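PDB 6ABJ: D-lactate dehydrogenase (Fermentative) from Pseudomonas aeruginosa, which catalyses the NAD-dependent interconversion of D-lactate and pyruvate as a tetrameric member of the D-isomer-specific 2-hydroxyacid dehydrogenase family. Local coordinates for residues M17-F22 / F61-A66; D226-I231 / R250-N255. All blocks are in the same frame, centred on the assembly; numbering follows the deposited sequence.

In the fold
The two contacts lie on opposite sides of the chain's centre, with their own centres about 33 Å apart and their nearest atoms about 15 Å apart, so they do not touch. Interaction 1 pairs two neighbouring strands in the five-stranded parallel sheet. Interaction 2 joins two loops that follow strands 216-219 and 243-247, adjacent members of the seven-stranded Rossmann-type sheet of the NAD-binding domain. No NADH is bound to this chain, but measured side chain to side chain, Leu-253 of interaction 2 lies about 8 Å from the NADH-binding Thr-248, Thr-227 about 9 Å from the NADH-binding Asp-190, and Cys-65 of interaction 1 about 11 Å from Phe-314, another NADH-binding residue.

Interaction 1. Residues M17-F22 / F61-A66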
loop_
_atom_site.group_PDB
_atom_site.type_symbol
_atom_site.label_atom_id
_atom_site.label_comp_id
_atom_site.label_asym_id
_atom_site.label_seq_id
_atom_site.Cartn_x
_atom_site.Cartn_y
_atom_site.Cartn_z
ATOM N N MET B 17 27.842 -29.276 -23.208
ATOM C CA MET B 17 27.587 -27.895 -23.726
ATOM C C MET B 17 27.119 -27.039 -22.549
ATOM O O MET B 17 26.111 -27.361 -21.917
ATOM C CB MET B 17 26.499 -27.871 -24.801
ATOM C CG MET B 17 26.101 -26.462 -25.241
ATOM S SD MET B 17 26.940 -25.896 -26.738
ATOM C CE MET B 17 25.764 -26.411 -27.998
ATOM N N ARG B 18 27.841 -25.946 -22.289
ATOM C CA ARG B 18 27.656 -25.159 -21.080
ATOM C C ARG B 18 26.984 -23.823 -21.443
ATOM O O ARG B 18 27.348 -23.195 -22.462
ATOM C CB ARG B 18 28.984 -24.919 -20.338
ATOM C CG ARG B 18 29.737 -26.194 -19.956
ATOM C CD ARG B 18 30.807 -25.934 -18.901
ATOM N NE ARG B 18 31.649 -24.773 -19.250
ATOM C CZ ARG B 18 32.177 -23.911 -18.379
ATOM N NH1 ARG B 18 31.923 -24.026 -17.090
ATOM N NH2 ARG B 18 32.945 -22.903 -18.801
ATOM N N ILE B 19 25.998 -23.421 -20.631
ATOM C CA ILE B 19 25.204 -22.180 -20.913
ATOM C C ILE B 19 25.202 -21.342 -19.652
ATOM O O ILE B 19 24.898 -21.852 -18.568
ATOM C CB ILE B 19 23.737 -22.464 -21.343
ATOM C CG1 ILE B 19 23.674 -23.386 -22.566
ATOM C CG2 ILE B 19 23.010 -21.156 -21.690
ATOM C CD1 ILE B 19 22.368 -24.118 -22.739
ATOM N N LEU B 20 25.676 -20.103 -19.783
ATOM C CA LEU B 20 25.655 -19.153 -18.688
ATOM C C LEU B 20 24.485 -18.174 -18.893
ATOM O O LEU B 20 24.437 -17.456 -19.897
ATOM C CB LEU B 20 26.996 -18.386 -18.561
ATOM C CG LEU B 20 27.062 -17.343 -17.428
ATOM C CD1 LEU B 20 26.873 -17.975 -16.048
ATOM C CD2 LEU B 20 28.386 -16.586 -17.512
ATOM N N PHE B 21 23.570 -18.135 -17.911
ATOM C CA PHE B 21 22.443 -17.191 -17.906
ATOM C C PHE B 21 22.747 -15.957 -17.043
ATOM O O PHE B 21 23.114 -16.126 -15.888
ATOM C CB PHE B 21 21.216 -17.863 -17.292
ATOM C CG PHE B 21 20.672 -19.030 -18.090
ATOM C CD1 PHE B 21 21.330 -20.270 -18.102
ATOM C CD2 PHE B 21 19.488 -18.897 -18.795
ATOM C CE1 PHE B 21 20.810 -21.340 -18.829
ATOM C CE2 PHE B 21 18.949 -19.956 -19.493
ATOM C CZ PHE B 21 19.628 -21.184 -19.532
ATOM N N PHE B 22 22.660 -14.762 -17.640
ATOM C CA PHE B 22 22.812 -13.539 -16.928
ATOM C C PHE B 22 21.374 -13.041 -16.623
ATOM O O PHE B 22 20.409 -13.524 -17.232
ATOM C CB PHE B 22 23.557 -12.479 -17.732
ATOM C CG PHE B 22 25.015 -12.696 -17.819
ATOM C CD1 PHE B 22 25.871 -12.179 -16.854
ATOM C CD2 PHE B 22 25.554 -13.470 -18.872
ATOM C CE1 PHE B 22 27.238 -12.399 -16.922
ATOM C CE2 PHE B 22 26.928 -13.705 -18.936
ATOM C CZ PHE B 22 27.774 -13.156 -17.958
ATOM N N PHE B 61 32.618 -20.097 -21.531
ATOM C CA PHE B 61 31.271 -20.605 -21.763
ATOM C C PHE B 61 30.930 -20.408 -23.217
ATOM O O PHE B 61 31.057 -19.289 -23.787
ATOM C CB PHE B 61 30.214 -19.874 -20.887
ATOM C CG PHE B 61 30.184 -20.314 -19.452
ATOM C CD1 PHE B 61 29.339 -21.346 -19.070
ATOM C CD2 PHE B 61 30.981 -19.707 -18.486
ATOM C CE1 PHE B 61 29.260 -21.774 -17.752
ATOM C CE2 PHE B 61 30.905 -20.114 -17.154
ATOM C CZ PHE B 61 30.036 -21.156 -16.793
ATOM N N GLU B 62 30.474 -21.494 -23.827
ATOM C CA GLU B 62 30.208 -21.494 -25.245
ATOM C C GLU B 62 28.958 -20.742 -25.604
ATOM O O GLU B 62 28.846 -20.155 -26.707
ATOM C CB GLU B 62 30.054 -22.925 -25.732
ATOM C CG GLU B 62 30.507 -23.017 -27.154
ATOM C CD GLU B 62 30.804 -24.419 -27.609
ATOM O OE1 GLU B 62 30.996 -25.323 -26.753
ATOM O OE2 GLU B 62 30.827 -24.583 -28.835
ATOM N N VAL B 63 28.010 -20.766 -24.657
ATOM C CA VAL B 63 26.730 -20.125 -24.896
ATOM C C VAL B 63 26.379 -19.257 -23.714
ATOM O O VAL B 63 26.599 -19.655 -22.557
ATOM C CB VAL B 63 25.602 -21.136 -25.138
ATOM C CG1 VAL B 63 24.268 -20.398 -25.376
ATOM C CG2 VAL B 63 25.960 -22.020 -26.327
ATOM N N VAL B 64 25.926 -18.050 -24.029
ATOM C CA VAL B 64 25.429 -17.134 -22.987
ATOM C C VAL B 64 23.987 -16.838 -23.296
ATOM O O VAL B 64 23.616 -16.599 -24.459
ATOM C CB VAL B 64 26.316 -15.871 -22.775
ATOM C CG1 VAL B 64 27.750 -16.269 -22.468
ATOM C CG2 VAL B 64 26.269 -14.924 -23.944
ATOM N N CYS B 65 23.145 -16.912 -22.253
ATOM C CA CYS B 65 21.721 -16.698 -22.432
ATOM C C CYS B 65 21.333 -15.376 -21.748
ATOM O O CYS B 65 21.560 -15.225 -20.555
ATOM C CB CYS B 65 20.889 -17.876 -21.885
ATOM S SG CYS B 65 19.099 -17.537 -22.060
ATOM N N ALA B 66 20.813 -14.430 -22.520
ATOM C CA ALA B 66 20.602 -13.058 -22.050
ATOM C C ALA B 66 19.142 -12.670 -22.155
ATOM O O ALA B 66 18.401 -13.195 -22.965
ATOM C CB ALA B 66 21.416 -12.048 -22.855
#
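Leu-20 and Val-63 share one of three good backbone hydrogen bonds that zip together 18-21 and 63-66, adjacent strands of the five-stranded parallel sheet: Leu-20 N to Val-63 O is 3.0 Å, Cys-65 N to Leu-20 O is 2.7 Å and Phe-22 N to Cys-65 O is 3.1 Å. At the N-terminal end of the pairing, Val-63 N to Arg-18 O is a weak bond. Strand 42-45 flanks 18-21 on its other side.

The aromatic contacts centre on Phe-61, whose ring is sandwiched. The Arg-18 guanidinium lies flat on one face with planes 17° apart, CZ standing 3.8 Å from the ring centroid in a cation-pi stack, while Leu-20 CB makes a CH-pi contact on the opposite face. A bend at chi3 (-48°) folds the arginine back over the ring.

Apolar packing gathers where Ile-19, Val-63, Phe-21 and Cys-65 share a sheet face; helix 317-335 touches Ile-19. Ile-19 CG1 runs alongside Val-63 CB, and its CG2 meets Cys-65 CB. That same CB covers one face of the Phe-21 ring near the rim, while Cys-65 SG sits obliquely, 3.5 Å from Phe-21 CE2.

This face is thus buried and apolar, with a Cys sulfur-aromatic contact, whereas Phe-61 packs over Leu-20 of the opposite face; its stack, with the Arg-18 NH2 bond to Gly-60 O, probably holds the guanidinium flat beside the strand's start.

Interaction 2. Residues D226-I231 / R250-N255; sequences DTRHLI and RGALVN
His-229 has CG anti to its own carbonyl carbon (chi1 -70°) and Asn-255 extends CG opposite its backbone N (chi1 -171°), torsions that bring the two groups over one another. The imidazole and amide planes stack 8° apart. Asn-255 CB lies over one ring face in a CH-pi contact, 4.0 Å from the His-229 centroid, and Arg-228 NH1 comes over the other face near the rim. At the ring edge, Ala-252 O lies in plane, 3.2 Å from His-229 CD2. Beyond the contact, Glu-277 holds both polar ends, through a hydrogen bond between OE1 and His-229 NE2 and a salt bridge from OE2 to Arg-228; this would fix the ring's rotation.

Three backbone bonds close the join: a nearly straight one from His-229 N to Ala-252 O at 2.7 Å, Ile-231 N to Leu-253 O at 2.9 Å, and Asn-255 N to Ile-231 O at 2.9 Å. The first donor comes from within a type II turn spanning Thr-227 to Leu-230. Ile-231 and Val-254 form a single backbone bridge, and packing is tight where Val-254 CG2 presses on Ile-231 CB at 3.4 Å. Leu-253 CD2 lies against Thr-227.

The contact joins two strand-to-helix loops beyond the C-terminal ends of adjacent parallel strands in the NAD-binding Rossmann domain, leading into helices 233-238 and 256-265. The side chains of Ile-231 and Leu-253 both touch Leu-219 of strand 216-219, while strand 243-247 contributes Leu-245 against Ile-231 and Asn-247 against Leu-253.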
loop_
_atom_site.group_PDB
_atom_site.type_symbol
_atom_site.label_atom_id
_atom_site.label_comp_id
_atom_site.label_asym_id
_atom_site.label_seq_id
_atom_site.Cartn_x
_atom_site.Cartn_y
_atom_site.Cartn_z
ATOM N N ASP B 226 5.586 2.529 -39.491
ATOM C CA ASP B 226 4.181 2.968 -39.634
ATOM C C ASP B 226 3.334 2.967 -38.350
ATOM O O ASP B 226 2.388 3.738 -38.223
ATOM C CB ASP B 226 3.467 2.063 -40.623
ATOM C CG ASP B 226 3.291 2.723 -41.959
ATOM O OD1 ASP B 226 4.164 3.541 -42.288
ATOM O OD2 ASP B 226 2.312 2.421 -42.680
ATOM N N THR B 227 3.655 2.078 -37.422
ATOM C CA THR B 227 2.879 1.971 -36.159
ATOM C C THR B 227 3.582 2.626 -34.981
ATOM O O THR B 227 3.069 2.596 -33.859
ATOM C CB THR B 227 2.623 0.530 -35.820
ATOM O OG1 THR B 227 3.870 -0.157 -35.713
ATOM C CG2 THR B 227 1.803 -0.119 -36.908
ATOM N N ARG B 228 4.769 3.170 -35.203
ATOM C CA ARG B 228 5.472 3.843 -34.145
ATOM C C ARG B 228 4.660 5.058 -33.766
ATOM O O ARG B 228 4.255 5.838 -34.593
ATOM C CB ARG B 228 6.922 4.185 -34.504
ATOM C CG ARG B 228 7.445 5.544 -34.039
ATOM C CD ARG B 228 8.931 5.704 -34.179
ATOM N NE ARG B 228 9.569 5.351 -32.943
ATOM C CZ ARG B 228 9.922 6.229 -32.018
ATOM N NH1 ARG B 228 9.715 7.530 -32.196
ATOM N NH2 ARG B 228 10.484 5.801 -30.910
ATOM N N HIS B 229 4.449 5.194 -32.474
ATOM C CA HIS B 229 3.601 6.254 -31.940
ATOM C C HIS B 229 2.245 6.295 -32.605
ATOM O O HIS B 229 1.636 7.337 -32.751
ATOM C CB HIS B 229 4.307 7.590 -31.920
ATOM C CG HIS B 229 5.398 7.645 -30.902
ATOM N ND1 HIS B 229 6.033 8.807 -30.543
ATOM C CD2 HIS B 229 5.904 6.678 -30.095
ATOM C CE1 HIS B 229 6.905 8.552 -29.582
ATOM N NE2 HIS B 229 6.860 7.257 -29.314
ATOM N N LEU B 230 1.718 5.118 -32.921
ATOM C CA LEU B 230 0.344 5.051 -33.494
ATOM C C LEU B 230 -0.635 5.800 -32.614
ATOM O O LEU B 230 -1.410 6.621 -33.086
ATOM C CB LEU B 230 -0.112 3.617 -33.640
ATOM C CG LEU B 230 -1.415 3.403 -34.393
ATOM C CD1 LEU B 230 -1.145 3.657 -35.867
ATOM C CD2 LEU B 230 -1.888 1.988 -34.197
ATOM N N ILE B 231 -0.588 5.530 -31.300
ATOM C CA ILE B 231 -1.426 6.322 -30.401
ATOM C C ILE B 231 -0.635 7.538 -29.904
ATOM O O ILE B 231 0.189 7.424 -29.026
ATOM C CB ILE B 231 -1.909 5.516 -29.187
ATOM C CG1 ILE B 231 -2.574 4.190 -29.600
ATOM C CG2 ILE B 231 -2.854 6.354 -28.358
ATOM C CD1 ILE B 231 -3.760 4.307 -30.505
ATOM N N ARG B 250 3.850 -3.249 -27.873
ATOM C CA ARG B 250 5.229 -2.763 -27.688
ATOM C C ARG B 250 5.138 -1.345 -27.240
ATOM O O ARG B 250 4.248 -0.630 -27.633
ATOM C CB ARG B 250 6.039 -2.768 -29.040
ATOM C CG ARG B 250 6.365 -4.148 -29.607
ATOM C CD ARG B 250 7.502 -4.900 -28.900
ATOM N NE ARG B 250 8.665 -4.030 -28.768
ATOM C CZ ARG B 250 9.433 -3.611 -29.789
ATOM N NH1 ARG B 250 9.196 -3.981 -31.051
ATOM N NH2 ARG B 250 10.459 -2.798 -29.544
ATOM N N GLY B 251 6.082 -0.926 -26.413
ATOM C CA GLY B 251 6.055 0.401 -25.807
ATOM C C GLY B 251 5.917 1.514 -26.778
ATOM O O GLY B 251 5.121 2.449 -26.587
ATOM N N ALA B 252 6.630 1.386 -27.893
ATOM C CA ALA B 252 6.705 2.496 -28.843
ATOM C C ALA B 252 5.433 2.659 -29.666
ATOM O O ALA B 252 5.368 3.551 -30.497
ATOM C CB ALA B 252 7.958 2.341 -29.769
ATOM N N LEU B 253 4.441 1.778 -29.498
ATOM C CA LEU B 253 3.123 1.960 -30.191
ATOM C C LEU B 253 2.416 3.189 -29.716
ATOM O O LEU B 253 1.517 3.718 -30.365
ATOM C CB LEU B 253 2.227 0.728 -30.022
ATOM C CG LEU B 253 2.673 -0.572 -30.658
ATOM C CD1 LEU B 253 1.723 -1.720 -30.369
ATOM C CD2 LEU B 253 2.863 -0.473 -32.189
ATOM N N VAL B 254 2.825 3.694 -28.547
ATOM C CA VAL B 254 2.151 4.805 -27.963
ATOM C C VAL B 254 3.149 5.915 -27.588
ATOM O O VAL B 254 4.306 5.640 -27.289
ATOM C CB VAL B 254 1.371 4.267 -26.727
ATOM C CG1 VAL B 254 2.206 4.349 -25.486
ATOM C CG2 VAL B 254 0.136 5.079 -26.541
ATOM N N ASN B 255 2.692 7.147 -27.640
ATOM C CA ASN B 255 3.454 8.261 -27.173
ATOM C C ASN B 255 3.015 8.553 -25.761
ATOM O O ASN B 255 2.081 9.293 -25.522
ATOM C CB ASN B 255 3.248 9.514 -28.050
ATOM C CG ASN B 255 4.200 10.636 -27.700
ATOM O OD1 ASN B 255 5.045 10.514 -26.796
ATOM N ND2 ASN B 255 4.025 11.771 -28.359
#